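Local coordinates for protein probable TonB-dependent siderophore receptor PiuA (Acinetobacter baumannii, PDB 5FP1) that probably takes part in the first step of iron uptake across the outer membrane by binding iron-chelating siderophores, possibly including ferric enterobactin, at residues Lys121-Ala126 with Ala520-Ile525; Gly131-Ser136 with Ala489-Pro494; Glu151-Ala156 with Val711-Phe716; Leu635-Val640 with Ala670-Asn675. One frame throughout, in Å; residues are numbered along the deposited sequence.

Contact 1. Residues Lys121-Ala126 with Ala520-Ile525; sequences KGSASA and AQTFEI
The flat carboxylate of E524 does not touch K121 but is joined to it by a water: water 1 donates to E524 OE1 at 2.8 Å and to K121 O at 2.6 Å. The contact lies between the plug and the inner wall of the barrel in a TonB-dependent receptor. K121-A126 runs from the end of plug strand 114-121 through a loop into helix 125-128, and A520-I525 belongs to barrel strand 518-531. E524 OE1 also forms a salt bridge with R88, and OE2 is hydrogen-bonded to Y485 and S43. These several donors would be expected to favour the charged form. E524 reaches the water because its CG is anti to the backbone N (chi1 -176°), which extends the chain to it. Two residues earlier in the strand, T522 meets G122 and S123. G122 adopts phi 106°, a value that suits glycine, and its CA comes within 3.7 Å of T522 OG1. The S123 side chain points at the strand, and S123 OG lies 3.3 Å from Q521 C. V133 O and T545 OG1 extend the polar chain at either end, the first bonded to S123 OG and the second to T522 OG1. Between them the two hydroxyls meet: S123 OG lies 2.8 Å from T522 OG1.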
# COMPACT_ATOMS: atom_id res chain seq x y z
N LYS A 121 -11.65 -2.96 -3.07
CA LYS A 121 -11.75 -3.99 -2.05
C LYS A 121 -12.51 -5.18 -2.61
O LYS A 121 -13.59 -5.03 -3.20
CB LYS A 121 -12.44 -3.42 -0.79
CG LYS A 121 -11.71 -2.25 -0.15
CD LYS A 121 -12.44 -1.77 1.10
CE LYS A 121 -12.45 -0.26 1.23
NZ LYS A 121 -13.37 0.23 2.32
N GLY A 122 -11.93 -6.37 -2.44
CA GLY A 122 -12.41 -7.57 -3.10
C GLY A 122 -11.51 -8.03 -4.24
O GLY A 122 -10.80 -7.24 -4.87
N SER A 123 -11.58 -9.32 -4.52
CA SER A 123 -10.80 -9.97 -5.56
C SER A 123 -10.95 -9.26 -6.88
O SER A 123 -12.07 -8.94 -7.31
CB SER A 123 -11.24 -11.43 -5.68
OG SER A 123 -11.07 -12.08 -4.43
N ALA A 124 -9.83 -8.96 -7.53
CA ALA A 124 -9.91 -8.14 -8.73
C ALA A 124 -8.95 -8.45 -9.86
O ALA A 124 -8.52 -7.54 -10.57
CB ALA A 124 -9.75 -6.68 -8.31
N SER A 125 -8.62 -9.72 -10.08
CA SER A 125 -7.69 -10.05 -11.14
C SER A 125 -8.22 -9.70 -12.52
O SER A 125 -7.41 -9.44 -13.41
CB SER A 125 -7.25 -11.52 -11.10
OG SER A 125 -6.46 -11.79 -9.95
N ALA A 126 -9.53 -9.68 -12.75
CA ALA A 126 -10.01 -9.35 -14.09
C ALA A 126 -9.63 -7.91 -14.47
O ALA A 126 -9.49 -7.57 -15.66
CB ALA A 126 -11.51 -9.57 -14.20
N ALA A 520 -8.31 -17.41 -5.45
CA ALA A 520 -9.12 -16.69 -4.49
C ALA A 520 -10.39 -16.22 -5.17
O ALA A 520 -10.48 -16.17 -6.41
CB ALA A 520 -8.36 -15.50 -3.91
N GLN A 521 -11.35 -15.82 -4.36
CA GLN A 521 -12.61 -15.34 -4.87
C GLN A 521 -13.32 -14.46 -3.87
O GLN A 521 -13.10 -14.54 -2.65
CB GLN A 521 -13.48 -16.53 -5.31
CG GLN A 521 -13.88 -17.40 -4.12
CD GLN A 521 -14.56 -18.71 -4.49
OE1 GLN A 521 -14.74 -19.05 -5.65
NE2 GLN A 521 -14.94 -19.45 -3.48
N THR A 522 -14.19 -13.59 -4.40
CA THR A 522 -15.05 -12.75 -3.59
C THR A 522 -16.49 -12.86 -4.05
O THR A 522 -16.79 -12.71 -5.25
CB THR A 522 -14.60 -11.28 -3.66
OG1 THR A 522 -13.30 -11.14 -3.07
CG2 THR A 522 -15.59 -10.35 -2.93
N PHE A 523 -17.37 -13.19 -3.11
CA PHE A 523 -18.83 -13.09 -3.30
C PHE A 523 -19.33 -11.91 -2.47
O PHE A 523 -19.07 -11.82 -1.27
CB PHE A 523 -19.55 -14.38 -2.86
CG PHE A 523 -21.08 -14.23 -2.94
CD1 PHE A 523 -21.72 -14.29 -4.17
CD2 PHE A 523 -21.83 -13.93 -1.81
CE1 PHE A 523 -23.10 -14.13 -4.27
CE2 PHE A 523 -23.21 -13.76 -1.90
CZ PHE A 523 -23.84 -13.86 -3.13
N GLU A 524 -20.04 -10.98 -3.10
CA GLU A 524 -20.47 -9.77 -2.40
C GLU A 524 -21.91 -9.40 -2.79
O GLU A 524 -22.33 -9.56 -3.94
CB GLU A 524 -19.57 -8.62 -2.76
CG GLU A 524 -19.83 -7.30 -2.04
CD GLU A 524 -18.65 -6.33 -2.15
OE1 GLU A 524 -17.53 -6.78 -1.84
OE2 GLU A 524 -18.84 -5.15 -2.54
N ILE A 525 -22.63 -8.91 -1.79
CA ILE A 525 -23.89 -8.26 -1.99
C ILE A 525 -23.79 -6.91 -1.35
O ILE A 525 -23.18 -6.75 -0.28
CB ILE A 525 -25.04 -9.07 -1.36
CG1 ILE A 525 -24.76 -9.40 0.08
CG2 ILE A 525 -25.23 -10.35 -2.12
CD1 ILE A 525 -25.92 -10.10 0.75
O HOH W 1 -15.95 -5.85 -3.91

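Contact 2. Residues Gly131-Ser136 with Ala489-Pro494; sequences GSVGGS and ATSASP
S491 reaches from its strand into the turn at G131-V133. Its CB stands 3.7 Å from both G131 O and S132 O. From there OG runs on, anti to the backbone N (chi1 162°), and passes between the G131 carbonyl and V133. S491 OG donates a hydrogen bond to G131 O at 2.8 Å. It approaches from above the carbonyl plane, 46° out of it, and not along a lone pair. V133 borders the same hydroxyl, with CA 3.4 Å from S491 OG and the methyl CG2 3.6 Å from it. The segments belong to the two domains of a TonB-dependent receptor. G131-S136 is the end of a plug loop that enters strand 135-141, and A489-P494 is the end of barrel strand 482-493. The loop is tied to that wall by backbone as well. G131 N gives a nearly straight bond to A492 O, 2.9 Å long with an angle of 166° at the hydrogen. A492 N in turn is bonded to S125 OG, so the plug uses both the N-H and the C=O of this one barrel residue. V133 CG2 also touches S493 CB at 4.2 Å. The other methyl, CG1, packs against A520 of the next barrel strand. S95 OG accepts a bond from S132 N, within the plug.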
# COMPACT_ATOMS: atom_id res chain seq x y z
N GLY A 131 -2.49 -11.37 -8.77
CA GLY A 131 -2.62 -10.73 -7.48
C GLY A 131 -4.02 -10.18 -7.28
O GLY A 131 -5.01 -10.77 -7.74
N SER A 132 -4.12 -9.04 -6.63
CA SER A 132 -5.42 -8.46 -6.30
C SER A 132 -6.34 -9.50 -5.59
O SER A 132 -7.52 -9.63 -5.92
CB SER A 132 -6.09 -7.89 -7.54
OG SER A 132 -5.40 -6.69 -7.94
N VAL A 133 -5.78 -10.21 -4.62
CA VAL A 133 -6.51 -11.26 -3.90
C VAL A 133 -7.64 -10.68 -3.05
O VAL A 133 -8.80 -11.08 -3.17
CB VAL A 133 -5.55 -12.07 -3.01
CG1 VAL A 133 -6.31 -13.04 -2.12
CG2 VAL A 133 -4.54 -12.80 -3.88
N GLY A 134 -7.31 -9.73 -2.18
CA GLY A 134 -8.30 -9.10 -1.34
C GLY A 134 -8.68 -7.70 -1.78
O GLY A 134 -9.57 -7.10 -1.20
N GLY A 135 -8.00 -7.20 -2.80
CA GLY A 135 -8.13 -5.81 -3.24
C GLY A 135 -6.82 -5.30 -3.83
O GLY A 135 -5.85 -6.05 -3.95
N SER A 136 -6.81 -4.02 -4.21
CA SER A 136 -5.60 -3.39 -4.75
C SER A 136 -5.73 -1.88 -4.60
O SER A 136 -6.84 -1.33 -4.47
CB SER A 136 -5.40 -3.72 -6.22
OG SER A 136 -6.51 -3.30 -6.98
N ALA A 489 -16.24 -12.41 -8.19
CA ALA A 489 -14.97 -12.10 -8.90
C ALA A 489 -13.88 -13.01 -8.39
O ALA A 489 -13.88 -13.41 -7.21
CB ALA A 489 -14.59 -10.64 -8.70
N THR A 490 -12.97 -13.37 -9.29
CA THR A 490 -11.90 -14.27 -8.94
C THR A 490 -10.53 -13.58 -8.96
O THR A 490 -10.36 -12.47 -9.49
CB THR A 490 -11.84 -15.50 -9.88
OG1 THR A 490 -11.52 -15.11 -11.23
CG2 THR A 490 -13.16 -16.27 -9.85
N SER A 491 -9.56 -14.29 -8.39
CA SER A 491 -8.18 -13.87 -8.40
C SER A 491 -7.28 -15.09 -8.48
O SER A 491 -7.63 -16.15 -8.00
CB SER A 491 -7.88 -13.06 -7.14
OG SER A 491 -6.48 -12.97 -6.88
N ALA A 492 -6.11 -14.90 -9.08
CA ALA A 492 -5.05 -15.90 -9.13
C ALA A 492 -3.72 -15.19 -8.79
O ALA A 492 -3.50 -14.03 -9.18
CB ALA A 492 -4.98 -16.54 -10.50
N SER A 493 -2.86 -15.88 -8.04
CA SER A 493 -1.59 -15.32 -7.55
C SER A 493 -0.49 -16.35 -7.74
O SER A 493 -0.42 -17.35 -7.01
CB SER A 493 -1.70 -14.89 -6.07
OG SER A 493 -0.53 -14.16 -5.64
N PRO A 494 0.33 -16.16 -8.78
CA PRO A 494 1.36 -17.15 -9.11
C PRO A 494 2.55 -17.05 -8.18
O PRO A 494 2.81 -15.99 -7.59
CB PRO A 494 1.76 -16.75 -10.53
CG PRO A 494 1.55 -15.27 -10.57
CD PRO A 494 0.34 -15.02 -9.71

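Contact 3. Residues Glu151-Ala156 with Val711-Phe716; sequences EGSVAA and VLAVNF
The ring of F716 lies flat over G152, its partner in the antiparallel pair. G152 CA sits 3.5 Å from the ring centroid and 20° off the ring normal, a CH-pi contact. This is the cross-strand pairing known as aromatic rescue of glycine. It occurs where the barrel closes: strand 149-157 is the first of the barrel and strand 709-717 the last. The ring can reach over the neighbouring strand because its CG stands between the backbone N and the carbonyl carbon (chi1 60°). Beneath it, G152 and F716 form a hydrogen-bonded pair. F716 N reaches G152 O at 2.8 Å. V154 with V714 and A156 with L712 repeat that pattern. Their side chains lie on the same face as the ring, on the surface, where lipid is likely. The other face carries S153, A155, A713 and N715. K56 of the plug packs there against A155 and A713. A155 CB meets A713 CB at 3.7 Å, two small methyls side by side in a non-hydrogen-bonded pair. Next to them, S153 OG donates to N715 OD1 at 2.6 Å, arriving nearly along the C=O axis.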
# COMPACT_ATOMS: atom_id res chain seq x y z
N GLU A 151 0.36 26.67 -7.25
CA GLU A 151 0.03 26.32 -5.86
C GLU A 151 1.31 25.95 -5.12
O GLU A 151 2.30 25.54 -5.72
CB GLU A 151 -0.93 25.14 -5.79
CG GLU A 151 -2.26 25.34 -6.48
CD GLU A 151 -3.17 24.13 -6.30
OE1 GLU A 151 -3.23 23.59 -5.17
OE2 GLU A 151 -3.82 23.72 -7.28
N GLY A 152 1.28 26.12 -3.80
CA GLY A 152 2.46 25.86 -3.01
C GLY A 152 2.11 25.75 -1.55
O GLY A 152 1.03 26.16 -1.12
N SER A 153 3.05 25.20 -0.79
CA SER A 153 2.90 25.06 0.63
C SER A 153 4.28 25.19 1.26
O SER A 153 5.26 24.61 0.78
CB SER A 153 2.31 23.69 0.96
OG SER A 153 2.00 23.59 2.34
N VAL A 154 4.35 25.95 2.35
CA VAL A 154 5.53 25.96 3.16
C VAL A 154 5.12 25.60 4.56
O VAL A 154 4.24 26.24 5.15
CB VAL A 154 6.24 27.33 3.14
CG1 VAL A 154 7.41 27.32 4.10
CG2 VAL A 154 6.71 27.66 1.74
N ALA A 155 5.77 24.60 5.15
CA ALA A 155 5.29 24.12 6.42
C ALA A 155 6.41 23.74 7.34
O ALA A 155 7.46 23.28 6.91
CB ALA A 155 4.32 22.95 6.23
N ALA A 156 6.16 23.93 8.63
CA ALA A 156 7.09 23.55 9.67
C ALA A 156 6.31 22.89 10.78
O ALA A 156 5.14 23.19 10.99
CB ALA A 156 7.86 24.77 10.18
N VAL A 711 1.67 20.49 12.87
CA VAL A 711 2.23 21.10 11.68
C VAL A 711 1.49 22.39 11.37
O VAL A 711 0.26 22.44 11.43
CB VAL A 711 2.09 20.16 10.48
CG1 VAL A 711 2.58 20.83 9.22
CG2 VAL A 711 2.89 18.87 10.73
N LEU A 712 2.25 23.42 11.00
CA LEU A 712 1.65 24.69 10.58
C LEU A 712 2.10 24.99 9.19
O LEU A 712 3.30 25.01 8.91
CB LEU A 712 2.05 25.83 11.52
CG LEU A 712 1.43 27.19 11.17
CD1 LEU A 712 -0.06 27.12 11.42
CD2 LEU A 712 2.07 28.29 12.01
N ALA A 713 1.13 25.26 8.31
CA ALA A 713 1.43 25.50 6.92
C ALA A 713 0.83 26.81 6.42
O ALA A 713 -0.28 27.18 6.76
CB ALA A 713 0.88 24.37 6.06
N VAL A 714 1.60 27.47 5.55
CA VAL A 714 1.10 28.51 4.69
C VAL A 714 0.94 27.96 3.29
O VAL A 714 1.93 27.60 2.66
CB VAL A 714 2.09 29.68 4.56
CG1 VAL A 714 1.45 30.77 3.71
CG2 VAL A 714 2.49 30.20 5.93
N ASN A 715 -0.31 27.90 2.83
CA ASN A 715 -0.67 27.34 1.55
C ASN A 715 -1.10 28.46 0.63
O ASN A 715 -1.88 29.35 1.02
CB ASN A 715 -1.82 26.35 1.73
CG ASN A 715 -1.43 25.18 2.62
OD1 ASN A 715 -0.25 24.86 2.69
ND2 ASN A 715 -2.37 24.64 3.36
N PHE A 716 -0.58 28.44 -0.59
CA PHE A 716 -0.94 29.46 -1.56
C PHE A 716 -1.48 28.88 -2.85
O PHE A 716 -1.11 27.77 -3.26
CB PHE A 716 0.18 30.48 -1.79
CG PHE A 716 1.46 29.90 -2.31
CD1 PHE A 716 1.67 29.76 -3.67
CD2 PHE A 716 2.48 29.56 -1.43
CE1 PHE A 716 2.87 29.25 -4.16
CE2 PHE A 716 3.67 29.04 -1.91
CZ PHE A 716 3.87 28.89 -3.28

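Contact 4. Residues Leu635-Val640 with Ala670-Asn675; sequences LPQLTV and ARYNVN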
# COMPACT_ATOMS: atom_id res chain seq x y z
N LEU A 635 -16.64 29.78 10.72
CA LEU A 635 -16.80 31.14 10.20
C LEU A 635 -16.54 31.05 8.73
O LEU A 635 -16.00 30.05 8.26
CB LEU A 635 -15.80 32.10 10.84
CG LEU A 635 -15.88 32.27 12.36
CD1 LEU A 635 -14.57 32.83 12.89
CD2 LEU A 635 -17.05 33.16 12.74
N PRO A 636 -16.93 32.07 7.98
CA PRO A 636 -16.71 31.98 6.54
C PRO A 636 -15.23 31.86 6.16
O PRO A 636 -14.91 31.34 5.10
CB PRO A 636 -17.32 33.28 6.01
CG PRO A 636 -18.43 33.56 6.98
CD PRO A 636 -17.88 33.15 8.32
N GLN A 637 -14.34 32.34 7.02
CA GLN A 637 -12.91 32.24 6.76
C GLN A 637 -12.22 31.14 7.60
O GLN A 637 -10.99 31.08 7.64
CB GLN A 637 -12.22 33.58 7.05
CG GLN A 637 -12.35 34.61 5.93
CD GLN A 637 -11.37 35.77 6.10
OE1 GLN A 637 -11.18 36.30 7.19
NE2 GLN A 637 -10.73 36.17 5.00
N LEU A 638 -13.00 30.32 8.31
CA LEU A 638 -12.42 29.38 9.28
C LEU A 638 -13.12 28.03 9.27
O LEU A 638 -14.29 27.92 9.64
CB LEU A 638 -12.44 29.93 10.71
CG LEU A 638 -11.83 29.00 11.78
CD1 LEU A 638 -10.34 28.81 11.55
CD2 LEU A 638 -12.07 29.53 13.19
N THR A 639 -12.36 27.01 8.88
CA THR A 639 -12.81 25.63 8.93
C THR A 639 -12.06 24.89 10.04
O THR A 639 -10.83 25.06 10.20
CB THR A 639 -12.53 24.94 7.58
OG1 THR A 639 -13.22 25.64 6.56
CG2 THR A 639 -12.99 23.49 7.59
N VAL A 640 -12.79 24.09 10.80
CA VAL A 640 -12.21 23.25 11.84
C VAL A 640 -12.53 21.79 11.51
O VAL A 640 -13.66 21.47 11.12
CB VAL A 640 -12.78 23.60 13.22
CG1 VAL A 640 -12.33 22.59 14.25
CG2 VAL A 640 -12.33 25.00 13.63
N ALA A 670 -7.32 23.09 11.73
CA ALA A 670 -7.95 24.39 11.51
C ALA A 670 -7.29 25.06 10.32
O ALA A 670 -6.07 25.13 10.22
CB ALA A 670 -7.80 25.26 12.75
N ARG A 671 -8.13 25.57 9.44
CA ARG A 671 -7.72 26.24 8.24
C ARG A 671 -8.32 27.65 8.22
O ARG A 671 -9.54 27.79 8.21
CB ARG A 671 -8.27 25.51 7.03
CG ARG A 671 -7.85 26.19 5.74
CD ARG A 671 -7.85 25.24 4.54
NE ARG A 671 -9.09 24.52 4.44
CZ ARG A 671 -9.21 23.19 4.52
NH1 ARG A 671 -8.15 22.40 4.69
NH2 ARG A 671 -10.41 22.66 4.41
N TYR A 672 -7.47 28.66 8.17
CA TYR A 672 -7.92 30.06 8.13
C TYR A 672 -7.62 30.65 6.77
O TYR A 672 -6.46 30.66 6.33
CB TYR A 672 -7.27 30.91 9.23
CG TYR A 672 -7.78 32.35 9.28
CD1 TYR A 672 -9.03 32.64 9.80
CD2 TYR A 672 -7.03 33.39 8.77
CE1 TYR A 672 -9.51 33.94 9.83
CE2 TYR A 672 -7.49 34.69 8.80
CZ TYR A 672 -8.73 34.96 9.33
OH TYR A 672 -9.20 36.25 9.35
N ASN A 673 -8.65 31.15 6.09
CA ASN A 673 -8.46 31.86 4.84
C ASN A 673 -7.98 33.27 5.11
O ASN A 673 -8.75 34.12 5.57
CB ASN A 673 -9.75 31.88 4.01
CG ASN A 673 -10.39 30.51 3.88
OD1 ASN A 673 -11.53 30.30 4.31
ND2 ASN A 673 -9.65 29.57 3.30
N VAL A 674 -6.71 33.53 4.86
CA VAL A 674 -6.13 34.83 5.11
C VAL A 674 -6.62 35.81 4.05
O VAL A 674 -7.03 36.92 4.36
CB VAL A 674 -4.60 34.78 5.11
CG1 VAL A 674 -4.02 36.19 5.15
CG2 VAL A 674 -4.10 33.95 6.28
N ASN A 675 -6.57 35.39 2.80
CA ASN A 675 -7.18 36.14 1.70
C ASN A 675 -7.55 35.13 0.64
O ASN A 675 -7.58 33.93 0.92
CB ASN A 675 -6.24 37.22 1.17
CG ASN A 675 -4.93 36.68 0.63
OD1 ASN A 675 -4.90 35.71 -0.12
ND2 ASN A 675 -3.84 37.32 1.00
O HOH W 2 -11.36 28.04 6.03
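The carbonyl O of R671 takes two donors. T639 N donates to R671 O at 3.0 Å, in the carbonyl plane and nearly straight (167°). Water 2 donates to R671 O at 2.9 Å. The same water donates to N673 OD1 at 2.8 Å and accepts from T639 OG1 at 3.1 Å. It thus links the T639 hydroxyl to the N673 side chain across the strands. The N673 amide has a second partner, D679, bonded to ND2. R671 N returns a bond to T639 O, which makes T639 and R671 a hydrogen-bonded antiparallel pair. Their side chains run side by side and point the same way; the end of R671 meets the plug, where D54 forms a salt bridge with NH2. NH1 of R671 is bonded to Q681. The pair lies at the open end of the beta hairpin of strands 638-651 and 659-673, part of the transmembrane barrel. A type I turn from L635 to L638 brings the chain in from the preceding strand, 624-635. At this end the bonding extends one step further, with N673 N donating to Q637 O at 2.8 Å. On the opposite face L638 CD1 lies loosely at the edge of the Y672 ring, 4.4 Å from Y672 CB. The Q637 side chain extends past this ring, the amide plane turned 67° from it. That course leaves Q637 OE1 2.9 Å from Y672 OH. With chi1 at -176° the Y672 ring swings away from its own N and lies beside the turn residue Q637.

Overall arrangement
Contacts 1 and 2 are neighbours, with centres 7 Å apart. Both join the plug to adjacent barrel strands, 518-531 and 482-493, and contact 2 is nested inside the chain loop closed by contact 1. Together they join one side of the plug to the wall. Contacts 3 and 4 lie within the barrel itself, 14 Å apart between centres. Contact 3 pairs the first and last barrel strands, and contact 4, nested inside the chain loop that contact 3 closes, joins one hairpin. The centres of contacts 1 and 3 are about 40 Å apart, on opposite sides of the chain's centre. The plug is thus held inside a closed barrel, as in other TonB-dependent receptors.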